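Local coordinates for protein leucyl-tRNA synthetase (Giardia intestinalis, PDB 3PZ6) that probably charges tRNA(Leu) with leucine as a class I synthetase, this piece being its CP1 editing domain, which probably clears mischarged tRNA, at residues Q130-N135 / Q300-S305; G107-N112 / L141-E146; E17-T22 / L154-A159. The protein carries 2 engineered substitutions. One frame throughout, in Å; residues are numbered along the deposited sequence.

Interaction 1: residues Q130-N135 / Q300-S305; sequences QGLNNN and QCIVYS
Leu132 and Ile302 form the apolar part of this contact. Leu132 CD1 comes up to Ile302 CG2 at 4.3 Å. The same methyl lies 4.2 Å from Val303 O and 4.5 Å from Tyr304 CB, so one branch of the leucine meets three consecutive residues of strand 301-305. Its CG stands beside the backbone N and opposite the carbonyl carbon (chi1 -69°), which sends the branch to the strand. Tyr304 meets the loop mainly through CB and the near edge of its ring; the end of the side chain leads away, and the side chain touches Thr181. Within the sheet, Ile302 and Tyr304 bond through their backbones to Gly13 and Tyr11 of strand 10-18.

Segment 130-135 begins where helix 121-128 ends in a Schellman motif. Gly131 N turns back to Ala128 O and Leu132 N to Met127 O. Gly131 has the positive phi (64°) of the C-prime residue. This turn places Gln130 and Leu132 on the strand side, so the contact joins a helix end to the 301-305 strand of the domain's mixed sheet.

The solvent side of the contact is held by Gln130 and Ser305, where the atoms come close but the residues are exposed or partly so. The glutamine chain is extended beyond CG and brings its amide up to the Tyr304-Ser305 backbone. Gln130 CD is 3.8 Å from both Tyr304 CB and Ser305 N. The amide plane is turned 60° from the tyrosine ring. Beyond Leu132 the loop moves away from the strand, and Asn134 is the centre of an inverse gamma turn.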
ATOM      1  N   GLN A 130     -16.721  11.373 -11.645  1.00 64.73           N
ATOM      2  CA  GLN A 130     -15.920  12.598 -11.631  1.00 56.69           C
ATOM      3  C   GLN A 130     -14.897  12.616 -12.777  1.00 55.97           C
ATOM      4  O   GLN A 130     -13.834  13.232 -12.670  1.00 56.30           O
ATOM      5  CB  GLN A 130     -15.264  12.833 -10.263  1.00 57.25           C
ATOM      6  CG  GLN A 130     -14.446  11.667  -9.710  1.00 58.30           C
ATOM      7  CD  GLN A 130     -14.042  11.874  -8.258  1.00 54.87           C
ATOM      8  OE1 GLN A 130     -14.417  11.097  -7.386  1.00 52.07           O
ATOM      9  NE2 GLN A 130     -13.286  12.932  -7.993  1.00 55.57           N
ATOM     10  N   GLY A 131     -15.236  11.918 -13.862  1.00 59.34           N
ATOM     11  CA  GLY A 131     -14.527  12.008 -15.144  1.00 62.78           C
ATOM     12  C   GLY A 131     -13.079  11.559 -15.193  1.00 63.74           C
ATOM     13  O   GLY A 131     -12.267  12.141 -15.915  1.00 59.43           O
ATOM     14  N   LEU A 132     -12.752  10.510 -14.448  1.00 65.44           N
ATOM     15  CA  LEU A 132     -11.372  10.031 -14.396  1.00 70.30           C
ATOM     16  C   LEU A 132     -11.115   8.796 -15.269  1.00 73.11           C
ATOM     17  O   LEU A 132     -10.154   8.062 -15.046  1.00 72.97           O
ATOM     18  CB  LEU A 132     -10.920   9.835 -12.939  1.00 65.78           C
ATOM     19  CG  LEU A 132     -10.749  11.145 -12.151  1.00 67.60           C
ATOM     20  CD1 LEU A 132     -10.791  10.926 -10.644  1.00 50.65           C
ATOM     21  CD2 LEU A 132      -9.476  11.885 -12.561  1.00 70.38           C
ATOM     22  N   ASN A 133     -11.967   8.590 -16.272  1.00 76.39           N
ATOM     23  CA  ASN A 133     -11.811   7.490 -17.230  1.00 68.02           C
ATOM     24  C   ASN A 133     -10.894   7.878 -18.377  1.00 71.12           C
ATOM     25  O   ASN A 133     -10.555   9.054 -18.542  1.00 74.43           O
ATOM     26  CB  ASN A 133     -13.162   7.079 -17.818  1.00 68.56           C
ATOM     27  CG  ASN A 133     -14.300   7.216 -16.830  1.00 74.81           C
ATOM     28  OD1 ASN A 133     -14.113   7.073 -15.618  1.00 71.93           O
ATOM     29  ND2 ASN A 133     -15.492   7.495 -17.345  1.00 69.72           N
ATOM     30  N   ASN A 134     -10.502   6.883 -19.170  1.00 65.65           N
ATOM     31  CA  ASN A 134      -9.721   7.115 -20.378  1.00 69.75           C
ATOM     32  C   ASN A 134     -10.603   7.723 -21.477  1.00 75.38           C
ATOM     33  O   ASN A 134     -10.896   7.074 -22.487  1.00 81.20           O
ATOM     34  CB  ASN A 134      -9.065   5.807 -20.840  1.00 61.00           C
ATOM     35  CG  ASN A 134      -7.914   6.025 -21.818  1.00 65.89           C
ATOM     36  OD1 ASN A 134      -7.429   5.074 -22.431  1.00 62.82           O
ATOM     37  ND2 ASN A 134      -7.470   7.270 -21.962  1.00 69.16           N
ATOM     38  N   ASN A 135     -11.026   8.970 -21.248  1.00 72.98           N
ATOM     39  CA  ASN A 135     -11.904   9.739 -22.153  1.00 82.47           C
ATOM     40  C   ASN A 135     -13.268   9.094 -22.459  1.00 78.31           C
ATOM     41  O   ASN A 135     -13.892   9.391 -23.482  1.00 75.14           O
ATOM     42  CB  ASN A 135     -11.169  10.123 -23.453  1.00 84.29           C
ATOM     43  CG  ASN A 135      -9.913  10.953 -23.204  1.00 85.95           C
ATOM     44  OD1 ASN A 135      -9.676  11.443 -22.097  1.00 78.22           O
ATOM     45  ND2 ASN A 135      -9.102  11.112 -24.245  1.00 92.31           N
ATOM     46  N   GLN A 300       2.045  10.372  -7.991  1.00 43.50           N
ATOM     47  CA  GLN A 300       2.072   9.151  -7.210  1.00 40.95           C
ATOM     48  C   GLN A 300       0.738   8.955  -6.507  1.00 37.99           C
ATOM     49  O   GLN A 300       0.556   8.001  -5.749  1.00 39.55           O
ATOM     50  CB  GLN A 300       3.219   9.196  -6.194  1.00 37.94           C
ATOM     51  CG  GLN A 300       4.609   8.942  -6.785  1.00 40.31           C
ATOM     52  CD  GLN A 300       5.741   9.223  -5.800  1.00 37.18           C
ATOM     53  OE1 GLN A 300       5.619  10.068  -4.914  1.00 32.32           O
ATOM     54  NE2 GLN A 300       6.848   8.509  -5.957  1.00 32.93           N
ATOM     55  N   CYS A 301      -0.197   9.861  -6.761  1.00 33.16           N
ATOM     56  CA  CYS A 301      -1.536   9.721  -6.218  1.00 38.74           C
ATOM     57  C   CYS A 301      -2.627  10.220  -7.164  1.00 40.82           C
ATOM     58  O   CYS A 301      -2.358  10.970  -8.104  1.00 43.31           O
ATOM     59  CB  CYS A 301      -1.643  10.405  -4.851  1.00 42.83           C
ATOM     60  SG  CYS A 301      -2.057  12.161  -4.899  1.00 52.85           S
ATOM     61  N   ILE A 302      -3.851   9.769  -6.905  1.00 36.49           N
ATOM     62  CA  ILE A 302      -5.050  10.246  -7.576  1.00 33.11           C
ATOM     63  C   ILE A 302      -6.016  10.724  -6.496  1.00 38.89           C
ATOM     64  O   ILE A 302      -6.352   9.978  -5.575  1.00 40.98           O
ATOM     65  CB  ILE A 302      -5.705   9.127  -8.415  1.00 38.22           C
ATOM     66  CG1 ILE A 302      -4.837   8.788  -9.631  1.00 38.49           C
ATOM     67  CG2 ILE A 302      -7.121   9.529  -8.855  1.00 45.64           C
ATOM     68  CD1 ILE A 302      -5.165   7.451 -10.277  1.00 35.44           C
ATOM     69  N   VAL A 303      -6.448  11.977  -6.596  1.00 44.20           N
ATOM     70  CA  VAL A 303      -7.361  12.543  -5.607  1.00 44.20           C
ATOM     71  C   VAL A 303      -8.786  12.364  -6.102  1.00 45.46           C
ATOM     72  O   VAL A 303      -9.089  12.687  -7.248  1.00 51.58           O
ATOM     73  CB  VAL A 303      -7.064  14.042  -5.325  1.00 43.35           C
ATOM     74  CG1 VAL A 303      -7.950  14.568  -4.202  1.00 44.72           C
ATOM     75  CG2 VAL A 303      -5.595  14.249  -4.971  1.00 42.21           C
ATOM     76  N   TYR A 304      -9.652  11.832  -5.242  1.00 42.60           N
ATOM     77  CA  TYR A 304     -11.064  11.644  -5.581  1.00 50.00           C
ATOM     78  C   TYR A 304     -11.996  11.875  -4.384  1.00 53.64           C
ATOM     79  O   TYR A 304     -11.543  12.277  -3.311  1.00 54.70           O
ATOM     80  CB  TYR A 304     -11.299  10.271  -6.242  1.00 54.58           C
ATOM     81  CG  TYR A 304     -11.232   9.064  -5.324  1.00 48.83           C
ATOM     82  CD1 TYR A 304     -12.395   8.403  -4.933  1.00 49.11           C
ATOM     83  CD2 TYR A 304     -10.008   8.566  -4.872  1.00 45.36           C
ATOM     84  CE1 TYR A 304     -12.345   7.286  -4.105  1.00 48.77           C
ATOM     85  CE2 TYR A 304      -9.949   7.452  -4.045  1.00 40.95           C
ATOM     86  CZ  TYR A 304     -11.121   6.818  -3.665  1.00 48.03           C
ATOM     87  OH  TYR A 304     -11.072   5.721  -2.840  1.00 46.91           O
ATOM     88  N   SER A 305     -13.294  11.643  -4.578  1.00 53.56           N
ATOM     89  CA  SER A 305     -14.293  11.840  -3.523  1.00 55.96           C
ATOM     90  C   SER A 305     -15.415  10.801  -3.572  1.00 53.73           C
ATOM     91  O   SER A 305     -15.654  10.183  -4.608  1.00 54.60           O
ATOM     92  CB  SER A 305     -14.858  13.268  -3.571  1.00 54.49           C
ATOM     93  OG  SER A 305     -14.857  13.782  -4.891  1.00 53.52           O
TER

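Interaction 2: residues G107-N112 / L141-E146; sequences GAYYIN and LDFISE. Engineered in segment 141-146: Ser145 (natural residue Cys).
Ala108 uses both its backbone N and its O to hold strand 143-148. Ala108 N donates to Ser145 O at 2.8 Å in a nearly straight bond (170°). Ala108 O accepts from Ile144 N at 2.9 Å. Two residues, Ile144 and Ser145, thus stand opposite one, between the non-hydrogen-bonded pairs Gly107-Glu146 and Tyr109-Phe143. This is a beta bulge in an antiparallel pair. Further along, Tyr110 N donates to Asp142 O at 3.1 Å. The last polar pair is bridged by a water, which donates to Tyr110 O at 2.9 Å and accepts from Asp142 N at 3.1 Å.

The engineered Ser145 weakly accepts at OG from Gln69 NE2 of helix 61-71, which also bonds to Glu146 O. Strand 105-110 lies between 143-148 and 115-120, with Gly107 and Tyr109 bonding to Val119 and Ile117, and helix 121-128 touching Tyr109.

Phe143 turns its edge toward the face of Tyr109 in an offset edge-to-face pair, with centroids 5.7 Å apart and planes at 81°. Leu141 lies alongside Tyr109, pointing the same way. Ile144 CD1 sits over one face of the Tyr110 ring, 3.8 Å from its centroid, as a CH-pi contact. Ile144 CG1 stands beside the backbone N (chi1 -56°), which carries that methyl across to the ring. The Asp142 carboxylate comes to the edge of the same ring, with OD1 3.5 Å from Tyr110 CD2.

The polar groups named here that bond across the contact are backbone N-H and C=O groups, directly or through the water, while the side chains add aromatic and apolar packing.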
ATOM      1  N   GLY A 107     -10.828  -5.190 -10.223  1.00 34.15           N
ATOM      2  CA  GLY A 107     -10.821  -5.097 -11.671  1.00 36.46           C
ATOM      3  C   GLY A 107      -9.691  -4.219 -12.149  1.00 36.44           C
ATOM      4  O   GLY A 107      -9.270  -3.306 -11.442  1.00 39.08           O
ATOM      5  N   ALA A 108      -9.199  -4.508 -13.349  1.00 39.49           N
ATOM      6  CA  ALA A 108      -8.184  -3.681 -13.990  1.00 42.42           C
ATOM      7  C   ALA A 108      -8.853  -2.708 -14.961  1.00 44.09           C
ATOM      8  O   ALA A 108      -9.633  -3.116 -15.824  1.00 47.60           O
ATOM      9  CB  ALA A 108      -7.160  -4.553 -14.707  1.00 41.38           C
ATOM     10  N   TYR A 109      -8.555  -1.420 -14.804  1.00 43.04           N
ATOM     11  CA  TYR A 109      -9.163  -0.373 -15.623  1.00 47.21           C
ATOM     12  C   TYR A 109      -8.104   0.565 -16.190  1.00 49.09           C
ATOM     13  O   TYR A 109      -6.976   0.610 -15.693  1.00 43.59           O
ATOM     14  CB  TYR A 109     -10.147   0.456 -14.795  1.00 42.31           C
ATOM     15  CG  TYR A 109     -11.213  -0.333 -14.076  1.00 47.44           C
ATOM     16  CD1 TYR A 109     -12.466  -0.542 -14.658  1.00 49.36           C
ATOM     17  CD2 TYR A 109     -10.983  -0.846 -12.803  1.00 43.70           C
ATOM     18  CE1 TYR A 109     -13.460  -1.261 -13.988  1.00 48.63           C
ATOM     19  CE2 TYR A 109     -11.964  -1.562 -12.129  1.00 43.58           C
ATOM     20  CZ  TYR A 109     -13.196  -1.767 -12.725  1.00 46.87           C
ATOM     21  OH  TYR A 109     -14.158  -2.477 -12.048  1.00 45.95           O
ATOM     22  N   TYR A 110      -8.479   1.307 -17.231  1.00 46.81           N
ATOM     23  CA  TYR A 110      -7.693   2.433 -17.713  1.00 47.83           C
ATOM     24  C   TYR A 110      -8.196   3.715 -17.047  1.00 52.32           C
ATOM     25  O   TYR A 110      -9.408   3.916 -16.902  1.00 49.24           O
ATOM     26  CB  TYR A 110      -7.817   2.574 -19.232  1.00 49.08           C
ATOM     27  CG  TYR A 110      -7.020   1.581 -20.054  1.00 44.94           C
ATOM     28  CD1 TYR A 110      -5.628   1.636 -20.101  1.00 43.02           C
ATOM     29  CD2 TYR A 110      -7.661   0.611 -20.817  1.00 47.16           C
ATOM     30  CE1 TYR A 110      -4.898   0.731 -20.865  1.00 40.74           C
ATOM     31  CE2 TYR A 110      -6.938  -0.296 -21.584  1.00 39.32           C
ATOM     32  CZ  TYR A 110      -5.561  -0.231 -21.600  1.00 41.16           C
ATOM     33  OH  TYR A 110      -4.849  -1.130 -22.358  1.00 50.13           O
ATOM     34  N   ILE A 111      -7.263   4.567 -16.626  1.00 54.04           N
ATOM     35  CA  ILE A 111      -7.586   5.921 -16.165  1.00 56.63           C
ATOM     36  C   ILE A 111      -7.235   6.907 -17.283  1.00 58.55           C
ATOM     37  O   ILE A 111      -7.961   7.869 -17.532  1.00 58.94           O
ATOM     38  CB  ILE A 111      -6.824   6.277 -14.861  1.00 55.10           C
ATOM     39  CG1 ILE A 111      -7.312   5.418 -13.690  1.00 49.43           C
ATOM     40  CG2 ILE A 111      -6.936   7.775 -14.526  1.00 59.10           C
ATOM     41  CD1 ILE A 111      -8.700   5.778 -13.148  1.00 48.48           C
ATOM     42  N   ASN A 112      -6.105   6.646 -17.935  1.00 56.37           N
ATOM     43  CA  ASN A 112      -5.686   7.332 -19.150  1.00 57.35           C
ATOM     44  C   ASN A 112      -4.851   6.380 -20.010  1.00 59.71           C
ATOM     45  O   ASN A 112      -4.838   5.174 -19.763  1.00 59.91           O
ATOM     46  CB  ASN A 112      -4.926   8.629 -18.827  1.00 63.61           C
ATOM     47  CG  ASN A 112      -3.757   8.414 -17.874  1.00 64.38           C
ATOM     48  OD1 ASN A 112      -2.755   7.784 -18.221  1.00 58.88           O
ATOM     49  ND2 ASN A 112      -3.871   8.968 -16.674  1.00 65.62           N
ATOM     50  N   LEU A 141     -17.137   2.754 -17.518  1.00 74.61           N
ATOM     51  CA  LEU A 141     -15.828   2.210 -17.151  1.00 63.25           C
ATOM     52  C   LEU A 141     -14.999   1.850 -18.381  1.00 60.49           C
ATOM     53  O   LEU A 141     -15.551   1.561 -19.447  1.00 64.44           O
ATOM     54  CB  LEU A 141     -15.989   0.961 -16.270  1.00 52.61           C
ATOM     55  CG  LEU A 141     -16.633   0.999 -14.874  1.00 57.27           C
ATOM     56  CD1 LEU A 141     -16.214   2.235 -14.075  1.00 55.71           C
ATOM     57  CD2 LEU A 141     -18.157   0.876 -14.932  1.00 70.05           C
ATOM     58  N   ASP A 142     -13.675   1.875 -18.228  1.00 58.06           N
ATOM     59  CA  ASP A 142     -12.774   1.328 -19.242  1.00 54.25           C
ATOM     60  C   ASP A 142     -12.179   0.012 -18.740  1.00 53.83           C
ATOM     61  O   ASP A 142     -10.971  -0.095 -18.511  1.00 52.56           O
ATOM     62  CB  ASP A 142     -11.675   2.327 -19.623  1.00 53.36           C
ATOM     63  CG  ASP A 142     -10.999   1.982 -20.948  1.00 56.60           C
ATOM     64  OD1 ASP A 142     -11.062   0.810 -21.383  1.00 56.32           O
ATOM     65  OD2 ASP A 142     -10.395   2.891 -21.559  1.00 58.61           O
ATOM     66  N   PHE A 143     -13.060  -0.977 -18.583  1.00 56.26           N
ATOM     67  CA  PHE A 143     -12.744  -2.305 -18.057  1.00 48.31           C
ATOM     68  C   PHE A 143     -11.789  -3.075 -18.964  1.00 47.84           C
ATOM     69  O   PHE A 143     -11.942  -3.062 -20.185  1.00 49.48           O
ATOM     70  CB  PHE A 143     -14.050  -3.085 -17.888  1.00 44.36           C
ATOM     71  CG  PHE A 143     -13.905  -4.388 -17.157  1.00 55.05           C
ATOM     72  CD1 PHE A 143     -14.051  -4.445 -15.774  1.00 55.46           C
ATOM     73  CD2 PHE A 143     -13.657  -5.570 -17.854  1.00 58.86           C
ATOM     74  CE1 PHE A 143     -13.936  -5.656 -15.093  1.00 52.59           C
ATOM     75  CE2 PHE A 143     -13.536  -6.788 -17.180  1.00 58.29           C
ATOM     76  CZ  PHE A 143     -13.676  -6.829 -15.798  1.00 52.47           C
ATOM     77  N   ILE A 144     -10.807  -3.741 -18.356  1.00 48.85           N
ATOM     78  CA  ILE A 144      -9.843  -4.557 -19.092  1.00 46.57           C
ATOM     79  C   ILE A 144     -10.032  -6.035 -18.770  1.00 48.87           C
ATOM     80  O   ILE A 144     -10.364  -6.831 -19.647  1.00 55.72           O
ATOM     81  CB  ILE A 144      -8.384  -4.141 -18.789  1.00 46.43           C
ATOM     82  CG1 ILE A 144      -8.183  -2.654 -19.081  1.00 46.39           C
ATOM     83  CG2 ILE A 144      -7.397  -4.991 -19.595  1.00 47.64           C
ATOM     84  CD1 ILE A 144      -7.009  -2.047 -18.350  1.00 52.21           C
ATOM     85  N   SER A 145      -9.800  -6.391 -17.511  1.00 48.28           N
ATOM     86  CA  SER A 145     -10.013  -7.750 -17.020  1.00 48.09           C
ATOM     87  C   SER A 145     -10.171  -7.745 -15.504  1.00 51.11           C
ATOM     88  O   SER A 145      -9.859  -6.752 -14.833  1.00 50.33           O
ATOM     89  CB  SER A 145      -8.888  -8.704 -17.451  1.00 49.76           C
ATOM     90  OG  SER A 145      -7.601  -8.226 -17.089  1.00 56.47           O
ATOM     91  N   GLU A 146     -10.676  -8.856 -14.982  1.00 46.15           N
ATOM     92  CA  GLU A 146     -10.964  -9.000 -13.567  1.00 45.66           C
ATOM     93  C   GLU A 146      -9.724  -9.521 -12.856  1.00 41.46           C
ATOM     94  O   GLU A 146      -9.007 -10.367 -13.397  1.00 45.04           O
ATOM     95  CB  GLU A 146     -12.126  -9.975 -13.396  1.00 52.20           C
ATOM     96  CG  GLU A 146     -12.837  -9.913 -12.072  1.00 51.24           C
ATOM     97  CD  GLU A 146     -13.993 -10.889 -12.012  1.00 63.32           C
ATOM     98  OE1 GLU A 146     -15.050 -10.602 -12.613  1.00 61.66           O
ATOM     99  OE2 GLU A 146     -13.849 -11.944 -11.352  1.00 74.55           O
TER
HETATM  100  O   HOH W   1     -12.073   3.386 -15.997  1.00 40.73           O

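Interaction 3: residues E17-T22 / L154-A159; sequences ELINYT and LATVRA
Glu17 and Arg158 form the hydrogen-bonded pair of this antiparallel bridge. Arg158 N donates to Glu17 O at 2.8 Å, and Glu17 N to Arg158 O at 3.2 Å. Ile19 N adds a longer bond to Thr156 O at 3.3 Å. Leu18 and Val157 form the non-hydrogen-bonded pair between them.

One hydrogen bond joins side chains. Tyr21 OH and Thr156 OG1 are 2.6 Å apart, and either could be the donor. OG1 lies in the plane of the ring, at its edge. Thr156 holds OG1 between its backbone N and carbonyl carbon (chi1 60°), which turns the hydroxyl to the tyrosine.

Apolar contacts fill the rest. Leu18 CD1 packs on Ala155 CB at 3.8 Å and on Val157 CG1 at 4.2 Å. Ile19 sits between two flat groups. Its CG2 lies over one face of the Tyr21 ring, offset toward the rim. Its CG1 lies over the centre of the Arg158 guanidinium, 4.1 Å above the plane. The arginine chain bends at chi2 and chi3 to bring that group back over Ile19.

Charge plays a smaller part. Glu17 OE1 and Arg158 NH2 are 4.5 Å apart, too far to count as a salt bridge. Glu17 also has a weak, long ion pair with Lys79.

Strand 10-18 passes into helix 21-25 right after the bridge, with Asn20 at the N-cap; its OD1 takes a weak bond from Thr22 N. Asn63 of helix 61-71 bonds to both Ile19 O and Thr156 O and ties the segments from outside. Strand 79-86 pairs with Leu18, and strand 167-171 with Val157.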
ATOM      1  N   GLU A  17       2.773   0.980  -7.462  1.00 35.17           N
ATOM      2  CA  GLU A  17       3.133   0.419  -8.760  1.00 38.16           C
ATOM      3  C   GLU A  17       3.482  -1.057  -8.654  1.00 35.48           C
ATOM      4  O   GLU A  17       4.420  -1.437  -7.948  1.00 31.73           O
ATOM      5  CB  GLU A  17       4.291   1.193  -9.398  1.00 37.05           C
ATOM      6  CG  GLU A  17       4.465   0.911 -10.892  1.00 40.32           C
ATOM      7  CD  GLU A  17       5.727   1.526 -11.493  1.00 57.76           C
ATOM      8  OE1 GLU A  17       6.308   0.898 -12.409  1.00 60.05           O
ATOM      9  OE2 GLU A  17       6.138   2.629 -11.064  1.00 56.50           O
ATOM     10  N   LEU A  18       2.720  -1.882  -9.359  1.00 31.05           N
ATOM     11  CA  LEU A  18       3.046  -3.288  -9.481  1.00 32.59           C
ATOM     12  C   LEU A  18       4.321  -3.401 -10.300  1.00 31.01           C
ATOM     13  O   LEU A  18       4.344  -3.062 -11.480  1.00 33.00           O
ATOM     14  CB  LEU A  18       1.900  -4.056 -10.137  1.00 32.84           C
ATOM     15  CG  LEU A  18       2.005  -5.583 -10.162  1.00 35.43           C
ATOM     16  CD1 LEU A  18       1.949  -6.168  -8.759  1.00 36.18           C
ATOM     17  CD2 LEU A  18       0.892  -6.156 -11.013  1.00 31.05           C
ATOM     18  N   ILE A  19       5.383  -3.853  -9.645  1.00 34.58           N
ATOM     19  CA  ILE A  19       6.709  -3.936 -10.244  1.00 32.95           C
ATOM     20  C   ILE A  19       6.723  -4.860 -11.455  1.00 33.77           C
ATOM     21  O   ILE A  19       6.244  -5.986 -11.395  1.00 35.63           O
ATOM     22  CB  ILE A  19       7.760  -4.382  -9.204  1.00 32.62           C
ATOM     23  CG1 ILE A  19       7.818  -3.365  -8.059  1.00 30.60           C
ATOM     24  CG2 ILE A  19       9.128  -4.558  -9.850  1.00 36.05           C
ATOM     25  CD1 ILE A  19       8.661  -3.793  -6.888  1.00 31.12           C
ATOM     26  N   ASN A  20       7.259  -4.359 -12.560  1.00 42.64           N
ATOM     27  CA  ASN A  20       7.421  -5.159 -13.760  1.00 40.22           C
ATOM     28  C   ASN A  20       8.847  -5.683 -13.820  1.00 44.51           C
ATOM     29  O   ASN A  20       9.788  -4.937 -14.109  1.00 46.91           O
ATOM     30  CB  ASN A  20       7.073  -4.341 -15.006  1.00 40.63           C
ATOM     31  CG  ASN A  20       6.701  -5.207 -16.197  1.00 40.67           C
ATOM     32  OD1 ASN A  20       7.317  -6.240 -16.456  1.00 37.70           O
ATOM     33  ND2 ASN A  20       5.686  -4.775 -16.939  1.00 42.20           N
ATOM     34  N   TYR A  21       8.996  -6.972 -13.530  1.00 41.23           N
ATOM     35  CA  TYR A  21      10.307  -7.599 -13.474  1.00 43.05           C
ATOM     36  C   TYR A  21      10.876  -7.893 -14.856  1.00 50.70           C
ATOM     37  O   TYR A  21      12.082  -8.106 -14.998  1.00 60.72           O
ATOM     38  CB  TYR A  21      10.262  -8.854 -12.605  1.00 46.97           C
ATOM     39  CG  TYR A  21      10.074  -8.535 -11.136  1.00 45.66           C
ATOM     40  CD1 TYR A  21      11.169  -8.235 -10.329  1.00 41.86           C
ATOM     41  CD2 TYR A  21       8.805  -8.510 -10.561  1.00 35.85           C
ATOM     42  CE1 TYR A  21      11.011  -7.932  -8.987  1.00 41.45           C
ATOM     43  CE2 TYR A  21       8.635  -8.208  -9.216  1.00 39.61           C
ATOM     44  CZ  TYR A  21       9.746  -7.921  -8.438  1.00 41.79           C
ATOM     45  OH  TYR A  21       9.606  -7.618  -7.109  1.00 39.76           O
ATOM     46  N   THR A  22      10.007  -7.905 -15.865  1.00 45.59           N
ATOM     47  CA  THR A  22      10.436  -8.046 -17.250  1.00 49.62           C
ATOM     48  C   THR A  22      11.182  -6.790 -17.685  1.00 57.87           C
ATOM     49  O   THR A  22      12.324  -6.874 -18.147  1.00 63.93           O
ATOM     50  CB  THR A  22       9.244  -8.329 -18.192  1.00 59.71           C
ATOM     51  OG1 THR A  22       8.743  -9.650 -17.946  1.00 59.79           O
ATOM     52  CG2 THR A  22       9.660  -8.222 -19.653  1.00 58.78           C
ATOM     53  N   LEU A 154       0.607 -11.462  -2.044  1.00 24.98           N
ATOM     54  CA  LEU A 154       2.059 -11.678  -2.118  1.00 25.75           C
ATOM     55  C   LEU A 154       2.726 -11.151  -3.410  1.00 27.43           C
ATOM     56  O   LEU A 154       3.767 -11.649  -3.826  1.00 22.98           O
ATOM     57  CB  LEU A 154       2.416 -13.147  -1.850  1.00 23.40           C
ATOM     58  CG  LEU A 154       1.682 -13.829  -0.691  1.00 22.61           C
ATOM     59  CD1 LEU A 154       2.050 -15.294  -0.630  1.00 22.31           C
ATOM     60  CD2 LEU A 154       1.944 -13.140   0.653  1.00 21.15           C
ATOM     61  N   ALA A 155       2.117 -10.141  -4.027  1.00 24.65           N
ATOM     62  CA  ALA A 155       2.759  -9.393  -5.100  1.00 25.51           C
ATOM     63  C   ALA A 155       3.655  -8.320  -4.494  1.00 27.19           C
ATOM     64  O   ALA A 155       3.559  -8.029  -3.297  1.00 23.85           O
ATOM     65  CB  ALA A 155       1.719  -8.755  -5.996  1.00 25.53           C
ATOM     66  N   THR A 156       4.533  -7.741  -5.309  1.00 25.39           N
ATOM     67  CA  THR A 156       5.402  -6.670  -4.838  1.00 27.53           C
ATOM     68  C   THR A 156       5.095  -5.373  -5.554  1.00 25.33           C
ATOM     69  O   THR A 156       4.885  -5.356  -6.769  1.00 25.04           O
ATOM     70  CB  THR A 156       6.903  -6.975  -5.016  1.00 25.22           C
ATOM     71  OG1 THR A 156       7.179  -7.166  -6.399  1.00 36.32           O
ATOM     72  CG2 THR A 156       7.302  -8.205  -4.272  1.00 26.72           C
ATOM     73  N   VAL A 157       5.070  -4.291  -4.791  1.00 21.23           N
ATOM     74  CA  VAL A 157       4.824  -2.981  -5.355  1.00 26.63           C
ATOM     75  C   VAL A 157       5.923  -1.995  -4.970  1.00 29.14           C
ATOM     76  O   VAL A 157       6.663  -2.211  -4.003  1.00 26.02           O
ATOM     77  CB  VAL A 157       3.388  -2.433  -5.010  1.00 26.53           C
ATOM     78  CG1 VAL A 157       2.299  -3.274  -5.711  1.00 23.75           C
ATOM     79  CG2 VAL A 157       3.143  -2.352  -3.496  1.00 18.45           C
ATOM     80  N   ARG A 158       6.044  -0.931  -5.757  1.00 31.91           N
ATOM     81  CA  ARG A 158       6.933   0.176  -5.442  1.00 27.38           C
ATOM     82  C   ARG A 158       6.049   1.171  -4.717  1.00 31.16           C
ATOM     83  O   ARG A 158       5.089   1.680  -5.295  1.00 41.82           O
ATOM     84  CB  ARG A 158       7.493   0.786  -6.727  1.00 32.02           C
ATOM     85  CG  ARG A 158       8.867   1.464  -6.592  1.00 53.58           C
ATOM     86  CD  ARG A 158      10.008   0.615  -7.210  1.00 57.67           C
ATOM     87  NE  ARG A 158       9.830   0.428  -8.656  1.00 65.48           N
ATOM     88  CZ  ARG A 158      10.460  -0.482  -9.404  1.00 61.87           C
ATOM     89  NH1 ARG A 158      11.345  -1.319  -8.864  1.00 41.95           N
ATOM     90  NH2 ARG A 158      10.193  -0.555 -10.704  1.00 50.65           N
ATOM     91  N   ALA A 159       6.330   1.414  -3.441  1.00 27.57           N
ATOM     92  CA  ALA A 159       5.518   2.334  -2.655  1.00 24.02           C
ATOM     93  C   ALA A 159       6.105   3.736  -2.645  1.00 27.09           C
ATOM     94  O   ALA A 159       7.259   3.934  -2.269  1.00 35.67           O
ATOM     95  CB  ALA A 159       5.343   1.829  -1.241  1.00 24.39           C
TER

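Overall arrangement
All three contacts reach the same mixed sheet of the CP1 editing domain. Interactions 1 and 2 touch, with centres 13 Å apart. Leu132 O is 3.3 Å from Ile111 CG2, and Asn134 CB is 3.3 Å from Asp142 OD2. The loop of interaction 1 thus packs on the strand pair of interaction 2. Interaction 3 is more central and touches neither. Its centre is 22 Å from that of interaction 1 and 18 Å from that of interaction 2. Strand 10-18 still connects it to interaction 1, because 301-305 is its neighbour in the sheet. Along the chain, interaction 2 is nested inside the loop closed by interaction 3.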